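Local atomic coordinates of DNA replication and repair protein RecF (Caldanaerobacter subterraneus subsp. tengcongensis, PDB entry 5Z69), a protein that probably binds ATP and single-stranded DNA and acts in DNA replication, recombinational DNA repair and the SOS response. Residues A[87-92]-A[104-109]; A[210-215]-A[226-231]. All blocks are in the same frame, centred on the assembly; numbering follows the deposited sequence. Where two conformers were deposited one is given.

Interaction 1. Residues A[87-92]-A[104-109]; sequences YEKKIE and KVNGNK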
loop_
_atom_site.group_PDB
_atom_site.type_symbol
_atom_site.label_atom_id
_atom_site.label_comp_id
_atom_site.label_asym_id
_atom_site.label_seq_id
_atom_site.Cartn_x
_atom_site.Cartn_y
_atom_site.Cartn_z
ATOM N N TYR A 87 23.424 -32.663 22.980
ATOM C CA TYR A 87 23.370 -34.064 22.559
ATOM C C TYR A 87 21.918 -34.551 22.624
ATOM O O TYR A 87 21.462 -35.321 21.771
ATOM C CB TYR A 87 24.277 -34.952 23.427
ATOM C CG TYR A 87 24.102 -36.455 23.246
ATOM C CD1 TYR A 87 24.614 -37.124 22.127
ATOM C CD2 TYR A 87 23.436 -37.207 24.203
ATOM C CE1 TYR A 87 24.442 -38.505 21.986
ATOM C CE2 TYR A 87 23.269 -38.574 24.068
ATOM C CZ TYR A 87 23.778 -39.218 22.961
ATOM O OH TYR A 87 23.599 -40.588 22.843
ATOM N N GLU A 88 21.179 -34.106 23.630
ATOM C CA GLU A 88 19.756 -34.461 23.669
ATOM C C GLU A 88 18.930 -33.416 24.413
ATOM O O GLU A 88 19.320 -32.951 25.471
ATOM C CB GLU A 88 19.544 -35.848 24.295
ATOM C CG GLU A 88 18.085 -36.335 24.188
ATOM C CD GLU A 88 17.915 -37.843 24.358
ATOM O OE1 GLU A 88 17.170 -38.257 25.267
ATOM O OE2 GLU A 88 18.490 -38.619 23.561
ATOM N N LYS A 89 17.807 -33.018 23.829
ATOM C CA LYS A 89 16.886 -32.116 24.507
ATOM C C LYS A 89 15.490 -32.708 24.384
ATOM O O LYS A 89 15.037 -33.056 23.280
ATOM C CB LYS A 89 16.942 -30.696 23.921
ATOM C CG LYS A 89 15.793 -29.765 24.372
ATOM C CD LYS A 89 15.931 -28.351 23.768
ATOM C CE LYS A 89 16.996 -27.555 24.523
ATOM N NZ LYS A 89 17.314 -26.258 23.856
ATOM N N LYS A 90 14.841 -32.874 25.530
ATOM C CA LYS A 90 13.484 -33.415 25.559
ATOM C C LYS A 90 12.470 -32.290 25.459
ATOM O O LYS A 90 12.502 -31.335 26.239
ATOM C CB LYS A 90 13.241 -34.248 26.844
ATOM C CG LYS A 90 11.861 -34.977 26.831
ATOM C CD LYS A 90 11.400 -35.464 28.232
ATOM C CE LYS A 90 12.402 -36.365 28.887
ATOM N NZ LYS A 90 11.895 -36.857 30.211
ATOM N N ILE A 91 11.567 -32.386 24.494
ATOM C CA ILE A 91 10.541 -31.373 24.359
ATOM C C ILE A 91 9.185 -32.031 24.446
ATOM O O ILE A 91 8.838 -32.887 23.619
ATOM C CB ILE A 91 10.655 -30.604 23.007
ATOM C CG1 ILE A 91 12.051 -29.979 22.846
ATOM C CG2 ILE A 91 9.522 -29.538 22.870
ATOM C CD1 ILE A 91 12.172 -29.203 21.490
ATOM N N GLU A 92 8.417 -31.624 25.449
ATOM C CA GLU A 92 7.085 -32.185 25.674
ATOM C C GLU A 92 5.970 -31.168 25.554
ATOM O O GLU A 92 6.060 -30.064 26.100
ATOM C CB GLU A 92 6.997 -32.797 27.062
ATOM C CG GLU A 92 7.990 -33.892 27.332
ATOM C CD GLU A 92 7.931 -34.277 28.782
ATOM O OE1 GLU A 92 8.565 -33.561 29.580
ATOM O OE2 GLU A 92 7.199 -35.244 29.134
ATOM N N LYS A 104 7.080 -28.605 28.309
ATOM C CA LYS A 104 8.311 -28.772 29.080
ATOM C C LYS A 104 9.544 -28.933 28.199
ATOM O O LYS A 104 9.501 -29.660 27.211
ATOM C CB LYS A 104 8.198 -29.985 29.990
ATOM C CG LYS A 104 7.070 -29.913 31.012
ATOM C CD LYS A 104 7.141 -31.132 31.928
ATOM C CE LYS A 104 6.177 -31.037 33.091
ATOM N NZ LYS A 104 6.365 -32.244 33.992
ATOM N N VAL A 105 10.638 -28.272 28.574
ATOM C CA VAL A 105 11.939 -28.515 27.944
ATOM C C VAL A 105 12.900 -29.104 28.975
ATOM O O VAL A 105 13.172 -28.500 30.019
ATOM C CB VAL A 105 12.544 -27.243 27.341
ATOM C CG1 VAL A 105 13.936 -27.540 26.768
ATOM C CG2 VAL A 105 11.652 -26.741 26.252
ATOM N N ASN A 106 13.395 -30.293 28.673
ATOM C CA ASN A 106 14.204 -31.061 29.604
ATOM C C ASN A 106 13.542 -31.133 30.971
ATOM O O ASN A 106 14.200 -31.020 32.004
ATOM C CB ASN A 106 15.627 -30.474 29.697
ATOM C CG ASN A 106 16.483 -30.843 28.489
ATOM O OD1 ASN A 106 16.208 -31.838 27.816
ATOM N ND2 ASN A 106 17.522 -30.046 28.208
ATOM N N GLY A 107 12.233 -31.351 30.984
ATOM C CA GLY A 107 11.545 -31.552 32.258
ATOM C C GLY A 107 11.182 -30.253 32.973
ATOM O O GLY A 107 10.528 -30.282 34.005
ATOM N N ASN A 108 11.588 -29.103 32.437
ATOM C CA ASN A 108 11.178 -27.840 33.054
ATOM C C ASN A 108 9.980 -27.247 32.338
ATOM O O ASN A 108 10.020 -27.001 31.130
ATOM C CB ASN A 108 12.308 -26.814 33.066
ATOM C CG ASN A 108 13.589 -27.365 33.653
ATOM O OD1 ASN A 108 14.672 -27.153 33.105
ATOM N ND2 ASN A 108 13.472 -28.097 34.761
ATOM N N LYS A 109 8.924 -26.992 33.102
ATOM C CA LYS A 109 7.700 -26.440 32.532
ATOM C C LYS A 109 7.944 -25.016 32.070
ATOM O O LYS A 109 8.528 -24.205 32.786
ATOM C CB LYS A 109 6.555 -26.509 33.552
ATOM C CG LYS A 109 5.231 -25.984 33.012
ATOM C CD LYS A 109 4.070 -26.230 33.987
ATOM C CE LYS A 109 2.760 -25.629 33.462
ATOM N NZ LYS A 109 1.639 -25.864 34.425
HETATM O O HOH W 1 20.116 -31.164 27.773
HETATM O O HOH W 2 10.701 -32.107 28.656
#
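Ile-91 and Glu-92 pair antiparallel with Val-105 and Lys-104 in the hairpin formed by strands 86-96 and 101-105, near one margin of the six-stranded antiparallel sheet. Glu-92 and Lys-104 form the hydrogen-bonded pair, Glu-92 N to Lys-104 O at 2.9 Å being almost straight (176°) with the return bond alongside; Ile-91 and Val-105 form the non-hydrogen-bonded pair. At the next step Asn-106 N reaches Lys-90 O at 2.8 Å, but the answering acceptor is a side chain: Asn-106 OD1 takes Lys-90 N at 2.9 Å, the donor tilted 33° from the carbonyl plane. With its CG beside its own backbone N (chi1 -77°), the Asn-106 amide folds back to the strand and stands in for a main-chain carbonyl where the chain turns off. That turn is type I', from Val-105 to Asn-108, with Asn-106 and Gly-107 at positive phi, and it leads into short strand 108-109. This antiparallel sheet accompanies the mixed sheet of the P-loop fold, consistent with the heads of SMC- and Rad50-like ATPases. On one face the methylenes of Lys-89 pass across Val-105, CD meeting CG1 at 3.7 Å, while Ile-91 and Val-105 both abut His-119. Lys-89, extended through CG and CD and then bent at chi3, carries NZ to a hydrogen bond with His-119. An alanine in place of Lys-89 is likely to uncover Val-105 CG1 and leave His-119 ND1 without this partner. On the other face Glu-92 OE1 rests against Lys-104 CB at 3.6 Å, though the ammonium is not in contact with it; OE2 bonds Tyr-76 instead. A water that accepts from Gly-107 N at 2.9 Å lies 2.7 Å from Glu-92 OE1, between the carboxylate and the turn.

Interaction 2. Residues A[210-215]-A[226-231]; sequences KLKNSM and KLEIIY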
loop_
_atom_site.group_PDB
_atom_site.type_symbol
_atom_site.label_atom_id
_atom_site.label_comp_id
_atom_site.label_asym_id
_atom_site.label_seq_id
_atom_site.Cartn_x
_atom_site.Cartn_y
_atom_site.Cartn_z
ATOM N N LYS A 210 16.578 -8.313 4.212
ATOM C CA LYS A 210 17.223 -9.610 4.011
ATOM C C LYS A 210 16.383 -10.513 3.128
ATOM O O LYS A 210 16.915 -11.215 2.273
ATOM C CB LYS A 210 17.488 -10.290 5.351
ATOM C CG LYS A 210 18.517 -9.573 6.168
ATOM C CD LYS A 210 18.613 -10.140 7.575
ATOM C CE LYS A 210 19.771 -9.509 8.329
ATOM N NZ LYS A 210 19.685 -9.765 9.782
ATOM N N LEU A 211 15.067 -10.484 3.328
ATOM C CA LEU A 211 14.167 -11.305 2.534
ATOM C C LEU A 211 14.308 -10.960 1.049
ATOM O O LEU A 211 14.445 -11.844 0.209
ATOM C CB LEU A 211 12.713 -11.123 2.989
ATOM C CG LEU A 211 11.706 -11.979 2.215
ATOM C CD1 LEU A 211 12.088 -13.443 2.405
ATOM C CD2 LEU A 211 10.258 -11.745 2.648
ATOM N N LYS A 212 14.293 -9.671 0.730
ATOM C CA LYS A 212 14.400 -9.250 -0.669
ATOM C C LYS A 212 15.737 -9.698 -1.298
ATOM O O LYS A 212 15.746 -10.292 -2.375
ATOM C CB LYS A 212 14.209 -7.732 -0.774
ATOM C CG LYS A 212 13.949 -7.206 -2.188
ATOM C CD LYS A 212 15.222 -6.734 -2.851
ATOM C CE LYS A 212 15.864 -5.609 -2.056
ATOM N NZ LYS A 212 16.830 -6.107 -1.036
ATOM N N ASN A 213 16.854 -9.445 -0.618
ATOM C CA ASN A 213 18.168 -9.909 -1.088
ATOM C C ASN A 213 18.218 -11.399 -1.406
ATOM O O ASN A 213 18.660 -11.803 -2.481
ATOM C CB ASN A 213 19.262 -9.633 -0.053
ATOM C CG ASN A 213 19.434 -8.166 0.255
ATOM O OD1 ASN A 213 19.167 -7.302 -0.581
ATOM N ND2 ASN A 213 19.900 -7.873 1.468
ATOM N N SER A 214 17.793 -12.214 -0.445
ATOM C CA SER A 214 17.852 -13.655 -0.606
ATOM C C SER A 214 16.882 -14.139 -1.676
ATOM O O SER A 214 17.211 -15.014 -2.469
ATOM C CB SER A 214 17.558 -14.361 0.726
ATOM O OG SER A 214 17.771 -15.750 0.595
ATOM N N MET A 215 15.685 -13.571 -1.700
ATOM C CA MET A 215 14.702 -13.984 -2.691
ATOM C C MET A 215 15.106 -13.584 -4.102
ATOM O O MET A 215 14.788 -14.295 -5.051
ATOM C CB MET A 215 13.333 -13.377 -2.413
ATOM C CG MET A 215 12.577 -13.938 -1.257
ATOM S SD MET A 215 10.990 -13.087 -1.224
ATOM C CE MET A 215 10.010 -14.040 -2.339
ATOM N N LYS A 226 13.082 -10.507 -11.897
ATOM C CA LYS A 226 13.598 -9.533 -10.939
ATOM C C LYS A 226 12.618 -9.305 -9.788
ATOM O O LYS A 226 11.445 -8.987 -10.025
ATOM C CB LYS A 226 13.905 -8.206 -11.648
ATOM N N LEU A 227 13.092 -9.461 -8.549
ATOM C CA LEU A 227 12.231 -9.339 -7.366
ATOM C C LEU A 227 12.366 -7.986 -6.705
ATOM O O LEU A 227 13.479 -7.503 -6.472
ATOM C CB LEU A 227 12.554 -10.426 -6.313
ATOM C CG LEU A 227 11.653 -10.626 -5.072
ATOM C CD1 LEU A 227 12.013 -9.784 -3.851
ATOM C CD2 LEU A 227 10.210 -10.465 -5.424
ATOM N N GLU A 228 11.228 -7.396 -6.369
ATOM C CA GLU A 228 11.222 -6.270 -5.454
ATOM C C GLU A 228 10.217 -6.513 -4.307
ATOM O O GLU A 228 9.202 -7.196 -4.481
ATOM C CB GLU A 228 10.905 -4.953 -6.190
ATOM C CG GLU A 228 11.176 -3.700 -5.344
ATOM C CD GLU A 228 12.555 -3.723 -4.703
ATOM O OE1 GLU A 228 12.674 -4.203 -3.554
ATOM O OE2 GLU A 228 13.522 -3.276 -5.356
ATOM N N ILE A 229 10.518 -5.961 -3.133
ATOM C CA ILE A 229 9.609 -6.045 -1.996
ATOM C C ILE A 229 9.318 -4.667 -1.450
ATOM O O ILE A 229 10.239 -3.938 -1.093
ATOM C CB ILE A 229 10.186 -6.939 -0.852
ATOM C CG1 ILE A 229 10.125 -8.405 -1.260
ATOM C CG2 ILE A 229 9.409 -6.746 0.448
ATOM C CD1 ILE A 229 10.595 -9.338 -0.220
ATOM N N ILE A 230 8.035 -4.322 -1.375
ATOM C CA ILE A 230 7.615 -3.033 -0.824
ATOM C C ILE A 230 6.933 -3.212 0.529
ATOM O O ILE A 230 5.925 -3.905 0.639
ATOM C CB ILE A 230 6.639 -2.287 -1.762
ATOM C CG1 ILE A 230 7.213 -2.199 -3.176
ATOM C CG2 ILE A 230 6.329 -0.899 -1.206
ATOM C CD1 ILE A 230 8.522 -1.465 -3.236
ATOM N N TYR A 231 7.497 -2.578 1.548
ATOM C CA TYR A 231 6.984 -2.665 2.901
ATOM C C TYR A 231 6.038 -1.502 3.173
ATOM O O TYR A 231 6.469 -0.363 3.365
ATOM C CB TYR A 231 8.153 -2.688 3.905
ATOM C CG TYR A 231 7.770 -2.715 5.379
ATOM C CD1 TYR A 231 6.504 -3.137 5.803
ATOM C CD2 TYR A 231 8.686 -2.312 6.345
ATOM C CE1 TYR A 231 6.168 -3.148 7.143
ATOM C CE2 TYR A 231 8.364 -2.328 7.693
ATOM C CZ TYR A 231 7.112 -2.750 8.082
ATOM O OH TYR A 231 6.806 -2.738 9.412
#
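The carboxylate of Glu-228 is approached obliquely by the methylenes of Lys-212: CG comes to 3.5 Å from Glu-228 OE1, with CD close behind. The same oxygen is met on its anti side by Ile-229 N at 2.8 Å, a bond that holds the carboxylate beside its own strand. Lys-212 NZ hydrogen-bonds Asn-213 OD1 at 2.7 Å, coming from above the carbonyl plane (52° out of it) rather than along a lone pair. Bends at chi2 (-95°), chi3 and chi4 curl the lysine back to its own helix and leave the ammonium short of contact with Glu-228. The rest of the contact is apolar. Leu-227 CD1 lies 3.6 Å from Lys-212 CG and also borders Met-215 CB, while Ile-229 CD1 meets both Leu-211 CD2 at 3.8 Å and Met-215 SD at 3.9 Å. Leu-211 and Met-215 also touch helix 291-313. The segment axes run nearly antiparallel, 8.1 Å apart. This is helix-on-sheet packing: the long helix 186-222 is followed by the outermost strand, 227-232, of a three-stranded antiparallel sheet, which runs back along it.

Interaction 1 closes before interaction 2 opens, and the two lie on opposite sides of the chain's centre, with their own centres about 37 Å apart and their nearest atoms about 22 Å apart. They share no helix or sheet. Residues 87-92 and 104-109 belong to the six-stranded antiparallel sheet; 210-215 and 226-231 join helix 186-222 to the separate three-stranded sheet. Between them the chain runs through strand 122-125 of the mixed sheet and then helices 131-134, 137-151 and 153-177. Both belong to the RecF/RecN/SMC-type domain sequence, and each is structural packing in a different part of the molecule, away from the nucleotide site.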